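Local structure of TetR family transcription regulator (Marinobacter aquaeolei, 3PAS) at residues Pro145-Phe148 and Pro149-Glu152; His161-Gln164 and Arg165-Gly169; Gln66-Asp69 and Ala70-Ser74; Ala113-Thr116 and Pro117-Ala121. The protein probably binds operator DNA through an N-terminal helix-turn-helix and regulates transcription, as other all-helical, dimeric TetR family regulators do. All coordinates share one frame; numbering follows the deposited sequence. Where two conformers were deposited one is given.

Contact 1 of 4, residues Pro145-Phe148 and Pro149-Glu152; sequences PVPF and PLLE
F148 and L151 cross at about a right angle on the first turn of helix 148-167: CB of L151 sits over one face of the phenyl ring, 4.3 Å above its plane and displaced toward the rim, and L151 CD1 reaches F148 CD1 at 3.9 Å. The ring stands there because F148 turns CG away from its own backbone N (chi1 -160°), next to the carbonyl carbon. The second methyl of L151 serves a different neighbour. Its CD2 meets V146 CG2 at 3.6 Å, the two side chains slanting across each other, so the two methyls of L151 touch the loop through V146 and the ring of F148. L150 takes part through its CB, 4.1 Å from the same V146 CG2. Two backbone bonds fix the turn: L150 N gives to P147 O at 2.9 Å, from above the carbonyl plane and bent (137° at the hydrogen), whereas E152 N reaches F148 O nearly straight, at 168°. P149 has no amide hydrogen to give, which costs nothing in a first turn. L131 and V134 of helix 128-140 pack on F148 and L151, and L180 and M184 of the second subunit on V146 and L150. The arrangement is a helix N-terminus, with P147 as N-cap and a proline in the first turn, set into the dimer interface of a TetR-type C-terminal domain.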
loop_
_atom_site.group_PDB
_atom_site.type_symbol
_atom_site.label_atom_id
_atom_site.label_comp_id
_atom_site.label_asym_id
_atom_site.label_seq_id
_atom_site.Cartn_x
_atom_site.Cartn_y
_atom_site.Cartn_z
ATOM N N PRO B 145 -9.979 12.641 16.525
ATOM C CA PRO B 145 -8.924 12.401 17.526
ATOM C C PRO B 145 -8.540 10.923 17.538
ATOM O O PRO B 145 -8.891 10.202 18.440
ATOM C CB PRO B 145 -9.548 12.877 18.825
ATOM C CG PRO B 145 -11.059 12.604 18.614
ATOM C CD PRO B 145 -11.293 12.880 17.130
ATOM N N VAL B 146 -7.807 10.527 16.507
ATOM C CA VAL B 146 -7.400 9.174 16.305
ATOM C C VAL B 146 -5.901 9.085 16.255
ATOM O O VAL B 146 -5.224 10.064 15.970
ATOM C CB VAL B 146 -7.957 8.630 14.938
ATOM C CG1 VAL B 146 -9.442 8.585 14.999
ATOM C CG2 VAL B 146 -7.464 9.452 13.772
ATOM N N PRO B 147 -5.359 7.889 16.503
ATOM C CA PRO B 147 -3.941 7.655 16.405
ATOM C C PRO B 147 -3.372 8.040 15.064
ATOM O O PRO B 147 -4.000 7.823 13.989
ATOM C CB PRO B 147 -3.805 6.144 16.611
ATOM C CG PRO B 147 -4.955 5.718 17.260
ATOM C CD PRO B 147 -6.077 6.694 16.975
ATOM N N PHE B 148 -2.161 8.588 15.092
ATOM C CA PHE B 148 -1.558 9.059 13.883
ATOM C C PHE B 148 -1.436 8.052 12.759
ATOM O O PHE B 148 -1.519 8.433 11.594
ATOM C CB PHE B 148 -0.180 9.657 14.115
ATOM C CG PHE B 148 0.237 10.561 12.980
ATOM C CD1 PHE B 148 -0.220 11.879 12.937
ATOM C CD2 PHE B 148 1.034 10.080 11.937
ATOM C CE1 PHE B 148 0.117 12.712 11.894
ATOM C CE2 PHE B 148 1.383 10.911 10.880
ATOM C CZ PHE B 148 0.916 12.231 10.858
ATOM N N PRO B 149 -1.182 6.777 13.077
ATOM C CA PRO B 149 -1.104 5.837 11.954
ATOM C C PRO B 149 -2.379 5.806 11.074
ATOM O O PRO B 149 -2.313 5.534 9.850
ATOM C CB PRO B 149 -0.884 4.506 12.652
ATOM C CG PRO B 149 -0.147 4.889 13.929
ATOM C CD PRO B 149 -0.763 6.167 14.352
ATOM N N LEU B 150 -3.535 6.081 11.674
ATOM C CA LEU B 150 -4.782 6.172 10.904
ATOM C C LEU B 150 -4.795 7.434 10.014
ATOM O O LEU B 150 -5.314 7.408 8.887
ATOM C CB LEU B 150 -6.018 6.118 11.822
ATOM C CG LEU B 150 -6.256 4.812 12.626
ATOM C CD1 LEU B 150 -7.596 4.800 13.340
ATOM C CD2 LEU B 150 -6.151 3.621 11.688
ATOM N N LEU B 151 -4.262 8.551 10.515
ATOM C CA LEU B 151 -4.151 9.760 9.735
ATOM C C LEU B 151 -3.234 9.536 8.531
ATOM O O LEU B 151 -3.574 9.950 7.428
ATOM C CB LEU B 151 -3.680 10.940 10.575
ATOM C CG LEU B 151 -4.644 11.387 11.695
ATOM C CD1 LEU B 151 -4.028 12.671 12.386
ATOM C CD2 LEU B 151 -6.107 11.633 11.204
ATOM N N GLU B 152 -2.112 8.856 8.748
ATOM C CA GLU B 152 -1.176 8.484 7.677
ATOM C C GLU B 152 -1.870 7.657 6.611
ATOM O O GLU B 152 -1.747 7.906 5.393
ATOM C CB GLU B 152 0.001 7.715 8.301
ATOM C CG GLU B 152 1.139 7.258 7.390
ATOM C CD GLU B 152 0.856 5.951 6.643
ATOM O OE1 GLU B 152 0.355 4.968 7.252
ATOM O OE2 GLU B 152 1.204 5.877 5.449
#

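Contact 2 of 4, residues His161-Gln164 and Arg165-Gly169; sequences HLVQ and RCLQG
Four successive i to i+4 backbone bonds, from R165 N to H161 O through Q168 N to Q164 O at 3.0 Å, carry the last turns of helix 148-167, and the final one is the most bent (140° at the hydrogen). H161 and R165 run side by side in the same direction. CG of R165 lies over one face of the imidazole, CD approaches H161 NE2 at 3.8 Å, and the guanidinium is turned 78° from the ring, with NE2 at its edge and near its plane. Both polar ends converge on one acceptor, OE1 of E152 of the second subunit, which takes a hydrogen bond from H161 NE2 and a salt bridge from R165 NH1. A bend at chi3 turns the arginine tip, and S170 OG holds its NE. V163 and L167 pair alongside each other through CG1 and CD1, 3.9 Å apart. L162, V163 and C166 rest on F93 of helix 81-98. G169 takes a positive phi (78°) and gives its N to C166 O at 3.2 Å, ending the helix in a Schellman motif, a C-terminal cap that here closes a helix of the TetR-type dimer interface.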
loop_
_atom_site.group_PDB
_atom_site.type_symbol
_atom_site.label_atom_id
_atom_site.label_comp_id
_atom_site.label_asym_id
_atom_site.label_seq_id
_atom_site.Cartn_x
_atom_site.Cartn_y
_atom_site.Cartn_z
ATOM N N HIS B 161 -0.528 5.477 -3.485
ATOM C CA HIS B 161 -1.345 4.456 -4.161
ATOM C C HIS B 161 -1.963 4.984 -5.448
ATOM O O HIS B 161 -1.894 4.328 -6.462
ATOM C CB HIS B 161 -2.394 3.947 -3.174
ATOM C CG HIS B 161 -3.270 2.854 -3.698
ATOM N ND1 HIS B 161 -2.826 1.558 -3.890
ATOM C CD2 HIS B 161 -4.582 2.866 -4.053
ATOM C CE1 HIS B 161 -3.829 0.822 -4.350
ATOM N NE2 HIS B 161 -4.910 1.588 -4.453
ATOM N N LEU B 162 -2.515 6.198 -5.409
ATOM C CA LEU B 162 -3.164 6.796 -6.581
ATOM C C LEU B 162 -2.149 7.226 -7.636
ATOM O O LEU B 162 -2.411 7.081 -8.848
ATOM C CB LEU B 162 -4.054 7.951 -6.174
ATOM C CG LEU B 162 -5.361 7.503 -5.469
ATOM C CD1 LEU B 162 -6.129 8.732 -4.828
ATOM C CD2 LEU B 162 -6.251 6.787 -6.437
ATOM N N VAL B 163 -0.998 7.754 -7.209
ATOM C CA VAL B 163 0.080 8.050 -8.184
ATOM C C VAL B 163 0.458 6.771 -8.967
ATOM O O VAL B 163 0.646 6.774 -10.176
ATOM C CB VAL B 163 1.271 8.679 -7.508
ATOM C CG1 VAL B 163 2.554 8.587 -8.455
ATOM C CG2 VAL B 163 0.937 10.161 -7.141
ATOM N N GLN B 164 0.578 5.679 -8.240
ATOM C CA GLN B 164 0.977 4.393 -8.828
ATOM C C GLN B 164 -0.093 3.939 -9.826
ATOM O O GLN B 164 0.232 3.611 -10.975
ATOM C CB GLN B 164 1.210 3.371 -7.724
ATOM C CG GLN B 164 1.576 1.947 -8.192
ATOM C CD GLN B 164 2.220 1.110 -7.083
ATOM O OE1 GLN B 164 3.352 1.379 -6.647
ATOM N NE2 GLN B 164 1.516 0.075 -6.654
ATOM N N ARG B 165 -1.363 3.980 -9.417
ATOM C CA ARG B 165 -2.454 3.690 -10.337
ATOM C C ARG B 165 -2.429 4.581 -11.580
ATOM O O ARG B 165 -2.667 4.107 -12.701
ATOM C CB ARG B 165 -3.818 3.736 -9.627
ATOM C CG ARG B 165 -4.034 2.599 -8.646
ATOM C CD ARG B 165 -5.477 2.497 -8.141
ATOM N NE ARG B 165 -6.301 1.844 -9.150
ATOM C CZ ARG B 165 -7.111 0.807 -8.961
ATOM N NH1 ARG B 165 -7.317 0.265 -7.756
ATOM N NH2 ARG B 165 -7.793 0.351 -10.000
ATOM N N CYS B 166 -2.131 5.857 -11.418
ATOM C CA CYS B 166 -2.077 6.761 -12.561
ATOM C C CYS B 166 -1.009 6.337 -13.533
ATOM O O CYS B 166 -1.258 6.254 -14.730
ATOM C CB CYS B 166 -1.776 8.197 -12.137
ATOM S SG CYS B 166 -3.119 8.929 -11.319
ATOM N N LEU B 167 0.187 6.062 -13.012
ATOM C CA LEU B 167 1.313 5.699 -13.879
ATOM C C LEU B 167 1.117 4.317 -14.581
ATOM O O LEU B 167 1.687 4.104 -15.663
ATOM C CB LEU B 167 2.625 5.782 -13.120
ATOM C CG LEU B 167 3.068 7.216 -12.748
ATOM C CD1 LEU B 167 4.126 7.120 -11.728
ATOM C CD2 LEU B 167 3.560 8.083 -13.949
ATOM N N GLN B 168 0.287 3.440 -13.988
ATOM C CA GLN B 168 -0.048 2.111 -14.519
ATOM C C GLN B 168 -1.336 2.117 -15.364
ATOM O O GLN B 168 -1.808 1.060 -15.760
ATOM C CB GLN B 168 -0.263 1.107 -13.369
ATOM C CG GLN B 168 0.972 0.703 -12.564
ATOM C CD GLN B 168 0.612 -0.151 -11.358
ATOM O OE1 GLN B 168 -0.555 -0.204 -10.937
ATOM N NE2 GLN B 168 1.606 -0.827 -10.797
ATOM N N GLY B 169 -1.939 3.293 -15.577
ATOM C CA GLY B 169 -3.140 3.443 -16.391
ATOM C C GLY B 169 -4.505 3.072 -15.856
ATOM O O GLY B 169 -5.439 2.925 -16.626
#

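Contact 3 of 4, residues Gln66-Asp69 and Ala70-Ser74; sequences QVID and AALDS
I68 and L72, one turn apart on helix 52-76, make the apolar pair of this contact. They lie alongside each other and point the same way, with CG2 of I68 3.8 Å from CD1 of L72. I68 directs CG2 away from its own N, next to the carbonyl carbon and so toward the following turn, while L72 folds CG back beside its own N (chi1 -71°); that carbon thereby comes to 3.3 Å from I68 O. An alanine in place of L72 would probably leave I68 CG2 without its neighbour and strip I68 O of the leucine CG packed on it, though the backbone bond there would stay. N123 and R126 of helix 117-126 also touch I68. At the small A70 and A71, helix 81-98 packs close, T91 and I95 against A70 and Q88 against A71.

The backbone supplies the hydrogen bonds. L72 N gives to I68 O at 2.8 Å, and A71 N to V67 O and D73 N to D69 O follow the same pattern. The bond from A70 N to Q66 O is longer, at 3.3 Å.

Charge is directed outward from the turn. D69 and D73 share a backbone bond, but each carboxylate makes its own salt bridge, D69 OD2 with R126 and D73 OD1 with R77. The chemistry thus divides by side: small residues meet helix 81-98, while I68 and D69 face helix 117-126, with each acid probably balanced by its own arginine.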
loop_
_atom_site.group_PDB
_atom_site.type_symbol
_atom_site.label_atom_id
_atom_site.label_comp_id
_atom_site.label_asym_id
_atom_site.label_seq_id
_atom_site.Cartn_x
_atom_site.Cartn_y
_atom_site.Cartn_z
ATOM N N GLN B 66 13.593 17.162 -0.197
ATOM C CA GLN B 66 12.931 17.683 -1.382
ATOM C C GLN B 66 11.415 17.645 -1.228
ATOM O O GLN B 66 10.734 18.652 -1.489
ATOM C CB GLN B 66 13.276 16.830 -2.603
ATOM C CG GLN B 66 14.579 17.243 -3.149
ATOM C CD GLN B 66 14.737 16.718 -4.474
ATOM O OE1 GLN B 66 14.140 17.235 -5.423
ATOM N NE2 GLN B 66 15.532 15.649 -4.589
ATOM N N VAL B 67 10.902 16.470 -0.869
ATOM C CA VAL B 67 9.473 16.289 -0.724
ATOM C C VAL B 67 8.874 17.045 0.456
ATOM O O VAL B 67 7.848 17.698 0.292
ATOM C CB VAL B 67 9.060 14.802 -0.647
ATOM C CG1 VAL B 67 7.593 14.681 -0.296
ATOM C CG2 VAL B 67 9.373 14.094 -1.991
ATOM N N ILE B 68 9.464 16.908 1.645
ATOM C CA ILE B 68 8.947 17.589 2.859
ATOM C C ILE B 68 8.955 19.095 2.658
ATOM O O ILE B 68 7.963 19.782 2.958
ATOM C CB ILE B 68 9.780 17.234 4.102
ATOM C CG1 ILE B 68 9.548 15.747 4.427
ATOM C CG2 ILE B 68 9.466 18.198 5.273
ATOM C CD1 ILE B 68 10.451 15.186 5.524
ATOM N N ASP B 69 10.066 19.646 2.162
ATOM C CA ASP B 69 10.139 21.099 1.969
ATOM C C ASP B 69 9.079 21.661 0.998
ATOM O O ASP B 69 8.509 22.724 1.267
ATOM C CB ASP B 69 11.523 21.538 1.537
ATOM C CG ASP B 69 12.574 21.235 2.583
ATOM O OD1 ASP B 69 12.218 20.926 3.749
ATOM O OD2 ASP B 69 13.775 21.256 2.232
ATOM N N ALA B 70 8.841 20.965 -0.118
ATOM C CA ALA B 70 7.806 21.332 -1.061
ATOM C C ALA B 70 6.437 21.260 -0.408
ATOM O O ALA B 70 5.615 22.146 -0.604
ATOM C CB ALA B 70 7.824 20.419 -2.316
ATOM N N ALA B 71 6.191 20.202 0.346
ATOM C CA ALA B 71 4.929 20.040 1.059
ATOM C C ALA B 71 4.717 21.151 2.091
ATOM O O ALA B 71 3.620 21.679 2.167
ATOM C CB ALA B 71 4.796 18.636 1.735
ATOM N N LEU B 72 5.752 21.480 2.881
ATOM C CA LEU B 72 5.680 22.524 3.917
ATOM C C LEU B 72 5.419 23.904 3.313
ATOM O O LEU B 72 4.674 24.721 3.882
ATOM C CB LEU B 72 6.975 22.605 4.723
ATOM C CG LEU B 72 7.330 21.498 5.697
ATOM C CD1 LEU B 72 8.736 21.774 6.332
ATOM C CD2 LEU B 72 6.272 21.350 6.738
ATOM N N ASP B 73 6.051 24.151 2.170
ATOM C CA ASP B 73 5.914 25.390 1.465
ATOM C C ASP B 73 4.452 25.553 1.030
ATOM O O ASP B 73 3.836 26.609 1.212
ATOM C CB ASP B 73 6.835 25.405 0.264
ATOM C CG ASP B 73 6.651 26.651 -0.584
ATOM O OD1 ASP B 73 7.054 27.708 -0.108
ATOM O OD2 ASP B 73 6.098 26.577 -1.697
ATOM N N SER B 74 3.904 24.493 0.437
ATOM C CA SER B 74 2.525 24.553 -0.039
ATOM C C SER B 74 1.558 24.646 1.135
ATOM O O SER B 74 0.617 25.432 1.102
ATOM C CB SER B 74 2.164 23.358 -0.905
ATOM O OG SER B 74 2.832 23.422 -2.132
#

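Contact 4 of 4, residues Ala113-Thr116 and Pro117-Ala121; sequences AWMT and PEIQA
T116 meets the first turn of helix 117-126 with its hydroxyl. From CB, which lies 3.1 Å from P117 N and is pressed against P117 CD, the side chain sends OG1 to the site between its own N and carbonyl carbon (chi1 70°). There OG1 points at the turn ahead and accepts from I119 N at 3.3 Å, with 156° at the hydrogen. The same oxygen rests 3.3 Å from CG1 of I119, the two side chains crossing at about a right angle, and lies 3.7 Å from E118 CB. This is an N-cap, the threonine closing a helix start whose next residue is a proline, between helix 100-110 and helix 117-126 of the TetR-type C-terminal domain. The carbonyl of T116 works as well: Q120 N reaches O at 3.2 Å, almost straight at 177°, and I119 N adds a weak bond to it. A valine in place of T116 would probably leave I119 N with that weak bond alone, and the first turn less firmly closed. Beyond the cap, I119 spreads its branches: CD1 lies 3.5 Å from W114 O, and CG2 meets the selenium of M115, a selenomethionine, at 3.9 Å. A bend at chi2 carries the methyl of M115 on to Q120, where CE stands 3.4 Å from OE1. L57, F60 and Y61 of helix 52-76 pack on I119, and the W114 ring makes an edge-to-face contact with F26.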
loop_
_atom_site.group_PDB
_atom_site.type_symbol
_atom_site.label_atom_id
_atom_site.label_comp_id
_atom_site.label_asym_id
_atom_site.label_seq_id
_atom_site.Cartn_x
_atom_site.Cartn_y
_atom_site.Cartn_z
ATOM N N ALA B 113 15.914 -2.591 6.361
ATOM C CA ALA B 113 16.703 -2.596 7.588
ATOM C C ALA B 113 17.557 -1.345 7.774
ATOM O O ALA B 113 18.063 -1.134 8.876
ATOM C CB ALA B 113 17.590 -3.842 7.644
ATOM N N TRP B 114 17.748 -0.516 6.732
ATOM C CA TRP B 114 18.464 0.756 6.914
ATOM C C TRP B 114 17.680 1.769 7.736
ATOM O O TRP B 114 18.242 2.760 8.194
ATOM C CB TRP B 114 18.809 1.443 5.561
ATOM C CG TRP B 114 19.685 0.644 4.712
ATOM C CD1 TRP B 114 19.348 0.006 3.579
ATOM C CD2 TRP B 114 21.071 0.401 4.925
ATOM N NE1 TRP B 114 20.435 -0.669 3.069
ATOM C CE2 TRP B 114 21.508 -0.440 3.886
ATOM C CE3 TRP B 114 21.971 0.773 5.923
ATOM C CZ2 TRP B 114 22.825 -0.905 3.794
ATOM C CZ3 TRP B 114 23.276 0.320 5.835
ATOM C CH2 TRP B 114 23.694 -0.505 4.768
HETATM N N MSE B 115 16.378 1.563 7.853
HETATM C CA MSE B 115 15.516 2.523 8.517
HETATM C C MSE B 115 15.607 2.333 10.031
HETATM O O MSE B 115 15.656 1.204 10.524
HETATM C CB MSE B 115 14.050 2.362 8.042
HETATM C CG MSE B 115 13.105 3.406 8.584
HETATM SE SE MSE B 115 13.536 5.170 7.893
HETATM C CE MSE B 115 11.991 6.105 8.689
ATOM N N THR B 116 15.644 3.445 10.755
ATOM C CA THR B 116 15.686 3.424 12.205
ATOM C C THR B 116 14.724 4.489 12.772
ATOM O O THR B 116 14.383 5.462 12.083
ATOM C CB THR B 116 17.096 3.737 12.744
ATOM O OG1 THR B 116 17.407 5.113 12.500
ATOM C CG2 THR B 116 18.214 2.810 12.120
ATOM N N PRO B 117 14.295 4.319 14.042
ATOM C CA PRO B 117 13.481 5.352 14.699
ATOM C C PRO B 117 14.114 6.743 14.728
ATOM O O PRO B 117 13.397 7.740 14.687
ATOM C CB PRO B 117 13.334 4.814 16.131
ATOM C CG PRO B 117 13.449 3.304 15.970
ATOM C CD PRO B 117 14.454 3.111 14.884
ATOM N N GLU B 118 15.437 6.818 14.823
ATOM C CA GLU B 118 16.145 8.098 14.826
ATOM C C GLU B 118 15.983 8.833 13.464
ATOM O O GLU B 118 15.878 10.052 13.413
ATOM C CB GLU B 118 17.631 7.824 15.076
ATOM C CG GLU B 118 18.592 9.047 15.161
ATOM C CD GLU B 118 20.028 8.709 14.692
ATOM O OE1 GLU B 118 20.193 8.438 13.476
ATOM O OE2 GLU B 118 20.982 8.726 15.517
ATOM N N ILE B 119 16.026 8.077 12.370
ATOM C CA ILE B 119 15.870 8.659 11.030
ATOM C C ILE B 119 14.431 9.217 10.897
ATOM O O ILE B 119 14.243 10.366 10.500
ATOM C CB ILE B 119 16.213 7.659 9.940
ATOM C CG1 ILE B 119 17.722 7.315 10.007
ATOM C CG2 ILE B 119 15.850 8.229 8.534
ATOM C CD1 ILE B 119 18.110 6.109 9.186
ATOM N N GLN B 120 13.468 8.382 11.268
ATOM C CA GLN B 120 12.045 8.718 11.369
ATOM C C GLN B 120 11.858 10.008 12.120
ATOM O O GLN B 120 11.247 10.918 11.603
ATOM C CB GLN B 120 11.322 7.626 12.137
ATOM C CG GLN B 120 9.869 7.899 12.479
ATOM C CD GLN B 120 8.944 7.054 11.671
ATOM O OE1 GLN B 120 9.136 6.860 10.465
ATOM N NE2 GLN B 120 7.936 6.508 12.334
ATOM N N ALA B 121 12.444 10.091 13.316
ATOM C CA ALA B 121 12.340 11.269 14.175
ATOM C C ALA B 121 12.898 12.501 13.484
ATOM O O ALA B 121 12.292 13.600 13.570
ATOM C CB ALA B 121 13.073 11.041 15.520
#

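Along the chain the four contacts come in series, none nesting or crossing: contact 3, contact 4, contact 1, then contact 2, each closing only a helical turn or a helix end. Contact 3 lies within helix 52-76, the long helix that also meets I119 of contact 4, where the loop after helix 100-110 enters helix 117-126. Helix 117-126 returns to contact 3 through R126. Contacts 1 and 2 mark the start and the end of helix 148-167, their centres 24 Å apart. Both reach the second subunit, and the two ends are joined across the dimer rather than within the chain, through E152 in contact 1 and the end of the helix in contact 2.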